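Local atomic coordinates of luciferase-like monooxygenase (Streptomyces bottropensis, PDB entry 7BIP), a protein that probably acts as a monooxygenase of the luciferase-like family in biosynthesis of the aromatic polyketide rishirilide. Residues A[19-22]-A[23-27]; A[222-225]-A[226-229]. All coordinates share one frame; numbering follows the deposited sequence.

Interaction 1: A[19-22]-A[23-27]. With CA (calcium ion), chain D; EDO (1,2-ethanediol), chain H.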
# COMPACT_ATOMS: atom_id res chain seq x y z
N GLY A 19 7.71 12.53 -7.90
CA GLY A 19 8.94 11.77 -7.74
C GLY A 19 9.86 12.40 -6.72
O GLY A 19 10.39 11.73 -5.83
N GLN A 20 10.05 13.72 -6.82
CA GLN A 20 10.88 14.40 -5.83
C GLN A 20 10.24 14.34 -4.45
O GLN A 20 10.93 14.10 -3.45
CB GLN A 20 11.12 15.85 -6.26
CG GLN A 20 12.02 16.60 -5.31
CD GLN A 20 12.18 18.06 -5.69
OE1 GLN A 20 11.78 18.48 -6.78
NE2 GLN A 20 12.74 18.85 -4.78
N HIS A 21 8.92 14.57 -4.37
CA HIS A 21 8.23 14.53 -3.08
C HIS A 21 8.46 13.21 -2.37
O HIS A 21 8.74 13.18 -1.16
CB HIS A 21 6.73 14.75 -3.28
CG HIS A 21 5.92 14.38 -2.07
ND1 HIS A 21 5.88 15.16 -0.94
CD2 HIS A 21 5.16 13.29 -1.81
CE1 HIS A 21 5.12 14.57 -0.03
NE2 HIS A 21 4.67 13.43 -0.54
N PHE A 22 8.33 12.09 -3.09
CA PHE A 22 8.41 10.81 -2.39
C PHE A 22 9.83 10.45 -2.02
O PHE A 22 10.05 9.90 -0.95
CB PHE A 22 7.73 9.71 -3.20
CG PHE A 22 6.22 9.71 -3.04
CD1 PHE A 22 5.66 9.34 -1.83
CD2 PHE A 22 5.39 10.15 -4.06
CE1 PHE A 22 4.28 9.38 -1.64
CE2 PHE A 22 4.01 10.20 -3.88
CZ PHE A 22 3.45 9.81 -2.67
N GLU A 23 10.81 10.80 -2.86
CA GLU A 23 12.19 10.57 -2.47
C GLU A 23 12.54 11.36 -1.22
O GLU A 23 13.18 10.85 -0.30
CB GLU A 23 13.15 10.93 -3.60
CG GLU A 23 14.57 10.55 -3.29
CD GLU A 23 15.56 11.21 -4.22
OE1 GLU A 23 15.37 11.12 -5.45
OE2 GLU A 23 16.54 11.80 -3.71
N GLU A 24 12.10 12.63 -1.17
CA GLU A 24 12.40 13.47 -0.02
C GLU A 24 11.68 12.98 1.22
O GLU A 24 12.26 12.95 2.31
CB GLU A 24 12.04 14.92 -0.35
CG GLU A 24 12.99 15.54 -1.37
CD GLU A 24 12.62 16.96 -1.74
OE1 GLU A 24 11.61 17.47 -1.22
OE2 GLU A 24 13.34 17.57 -2.55
N SER A 25 10.41 12.59 1.08
CA SER A 25 9.67 12.14 2.25
C SER A 25 10.26 10.86 2.83
O SER A 25 10.30 10.69 4.05
CB SER A 25 8.19 11.93 1.90
OG SER A 25 7.54 13.19 1.89
N LEU A 26 10.67 9.92 1.97
CA LEU A 26 11.30 8.71 2.49
C LEU A 26 12.62 9.02 3.20
O LEU A 26 12.96 8.38 4.20
CB LEU A 26 11.51 7.67 1.38
CG LEU A 26 10.23 6.98 0.90
CD1 LEU A 26 10.50 6.17 -0.37
CD2 LEU A 26 9.63 6.09 1.99
N ARG A 27 13.37 10.00 2.69
CA ARG A 27 14.61 10.37 3.36
C ARG A 27 14.34 11.02 4.72
O ARG A 27 15.09 10.80 5.67
CB ARG A 27 15.44 11.29 2.47
CG ARG A 27 16.76 11.78 3.07
CD ARG A 27 17.60 10.63 3.62
NE ARG A 27 18.67 11.13 4.48
CZ ARG A 27 19.24 10.43 5.45
NH1 ARG A 27 18.85 9.18 5.68
NH2 ARG A 27 20.21 10.97 6.19
CA CA D . 17.38 12.44 -5.77
C1 EDO H . 16.97 13.00 -0.37
O1 EDO H . 17.41 11.84 -1.09
C2 EDO H . 16.61 14.11 -1.34
O2 EDO H . 17.81 14.77 -1.77
O HOH W 1 8.40 15.54 1.17
O HOH W 2 18.51 13.22 -3.85

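Interaction 2: A[222-225]-A[226-229]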
# COMPACT_ATOMS: atom_id res chain seq x y z
N LYS A 222 -6.91 3.12 31.26
CA LYS A 222 -5.93 4.14 31.61
C LYS A 222 -5.19 4.58 30.35
O LYS A 222 -4.30 3.85 29.88
CB LYS A 222 -4.95 3.60 32.65
CG LYS A 222 -4.09 4.66 33.31
CD LYS A 222 -4.22 4.61 34.82
CE LYS A 222 -4.05 5.99 35.43
NZ LYS A 222 -5.33 6.76 35.38
N PRO A 223 -5.50 5.74 29.78
CA PRO A 223 -4.80 6.16 28.56
C PRO A 223 -3.37 6.58 28.86
O PRO A 223 -3.11 7.29 29.83
CB PRO A 223 -5.64 7.34 28.05
CG PRO A 223 -6.81 7.49 28.99
CD PRO A 223 -6.45 6.76 30.25
N THR A 224 -2.44 6.11 28.04
CA THR A 224 -1.06 6.56 28.12
C THR A 224 -0.85 7.74 27.17
O THR A 224 -1.74 8.12 26.41
CB THR A 224 -0.08 5.45 27.77
OG1 THR A 224 -0.13 5.21 26.35
CG2 THR A 224 -0.43 4.16 28.51
N GLU A 225 0.35 8.32 27.21
CA GLU A 225 0.64 9.42 26.31
C GLU A 225 0.62 9.00 24.85
O GLU A 225 0.46 9.86 23.97
CB GLU A 225 2.00 10.04 26.66
CG GLU A 225 3.17 9.08 26.63
CD GLU A 225 4.48 9.75 26.94
OE1 GLU A 225 5.52 9.06 27.00
OE2 GLU A 225 4.48 10.99 27.12
N GLU A 226 0.75 7.71 24.55
CA GLU A 226 0.66 7.25 23.17
C GLU A 226 -0.78 7.09 22.68
O GLU A 226 -0.99 6.83 21.49
CB GLU A 226 1.43 5.94 23.00
CG GLU A 226 2.93 6.14 22.92
CD GLU A 226 3.71 4.85 22.89
OE1 GLU A 226 3.62 4.09 23.87
OE2 GLU A 226 4.41 4.60 21.88
N ASP A 227 -1.77 7.27 23.56
CA ASP A 227 -3.17 7.17 23.18
C ASP A 227 -3.76 8.51 22.77
O ASP A 227 -4.94 8.57 22.40
CB ASP A 227 -3.99 6.60 24.34
CG ASP A 227 -3.74 5.13 24.55
OD1 ASP A 227 -3.82 4.37 23.56
OD2 ASP A 227 -3.44 4.73 25.70
N ILE A 228 -2.99 9.59 22.83
CA ILE A 228 -3.48 10.93 22.54
C ILE A 228 -2.50 11.58 21.57
O ILE A 228 -1.33 11.80 21.93
CB ILE A 228 -3.62 11.78 23.81
CG1 ILE A 228 -4.65 11.17 24.77
CG2 ILE A 228 -4.01 13.21 23.47
CD1 ILE A 228 -4.61 11.80 26.15
N HIS A 229 -2.96 11.87 20.35
CA HIS A 229 -2.13 12.42 19.29
C HIS A 229 -2.64 13.79 18.88
O HIS A 229 -3.84 14.02 18.80
CB HIS A 229 -2.15 11.52 18.04
CG HIS A 229 -1.24 10.34 18.12
ND1 HIS A 229 -0.41 9.96 17.08
CD2 HIS A 229 -1.06 9.41 19.09
CE1 HIS A 229 0.26 8.88 17.42
NE2 HIS A 229 -0.12 8.52 18.63

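Interaction 1: A[19-22]-A[23-27]
The first two turns of helix 18-35, the crossover helix of the opening beta-alpha-beta unit of the TIM barrel, pair Q20 with E24 and H21 with S25 at i to i+4 spacing. Amides of E23, E24, S25 and L26 donate to the carbonyls of G19, Q20, H21 and F22 in regular alpha-helical succession. On the outer surface both long chains are extended; Q20 has CG anti to its N (chi1 -178°), whereas E24 has CG anti to its carbonyl carbon. Q20 NE2 thus reaches E24 OE2 at 2.6 Å, with the oxygen in the amide plane, although the carboxylate is turned 82° from the amide and is met from above. K16 forms a salt bridge with the other oxygen, OE1. On the buried side S25 OG lies over one face of the H21 ring, 3.4 Å from CE1. A water sits 2.6 Å from S25 OG and bonds weakly to H21 O. F22 and L26 pack against the second subunit. E23 chelates calcium through both OE1 (2.4 Å) and OE2 (2.3 Å); a water also bound to the ion contacts the ethanediol, whose O1 donates to E23 OE2 at 2.8 Å.

Interaction 2: A[222-225]-A[226-229]
Residues T224 to D227 form a type I beta turn leading into strand 228-236, closed by D227 N donating to T224 O at 3.0 Å, with E225 and E226 at its corners. The donor stands well above the plane of the T224 carbonyl, 58° out of it. Side chains reinforce this turn from both ends. D227 folds its carboxylate back so that OD2 receives T224 N at 2.9 Å through the anti lone pair, making the T224-D227 pairing reciprocal. T224 OG1 lies between its own N and carbonyl carbon (chi1 73°), which brings it to E226 N at 3.2 Å and completes an ST turn. The same hydroxyl also points a weak bond at D227 OD2, 3.4 Å away, so this one carboxylate oxygen gathers both the amide and the hydroxyl of T224. P223 lies alongside, its CB 4.1 Å from D227 CB, and carries the contact on to Y212 and A216 of helix 202-218. The two corner glutamates turn to other partners: E225 OE2 accepts from the N-terminal amine of M1, and E226 OE2 bonds to H38. D227 OD1 forms a salt bridge with R171. The buried D227 carboxylate therefore has polar partners at both oxygens, which should favour its ionised form; it fixes the turn through OD2 while R171 holds OD1 at the start of strand 171-175.

In the fold
Interaction 1 comes first along the chain, within helix 18-35, which crosses from strand 2-6 to strand 39-42. Interaction 2 follows much later, where the chain leaves helix 202-218 and turns into strand 228-236. The contacts are in series, neither nested nor crossed, and each is local: the first closes no loop, the second only a tight turn. Their centres lie 30 Å apart on opposite sides of the chain's centre, with nearest atoms about 17 Å apart. The barrel sheet relates them indirectly, since strand 320-324 pairs with both 2-6 and 228-236. Interaction 1 faces the second subunit, whereas interaction 2 joins neighbouring strand starts within one chain.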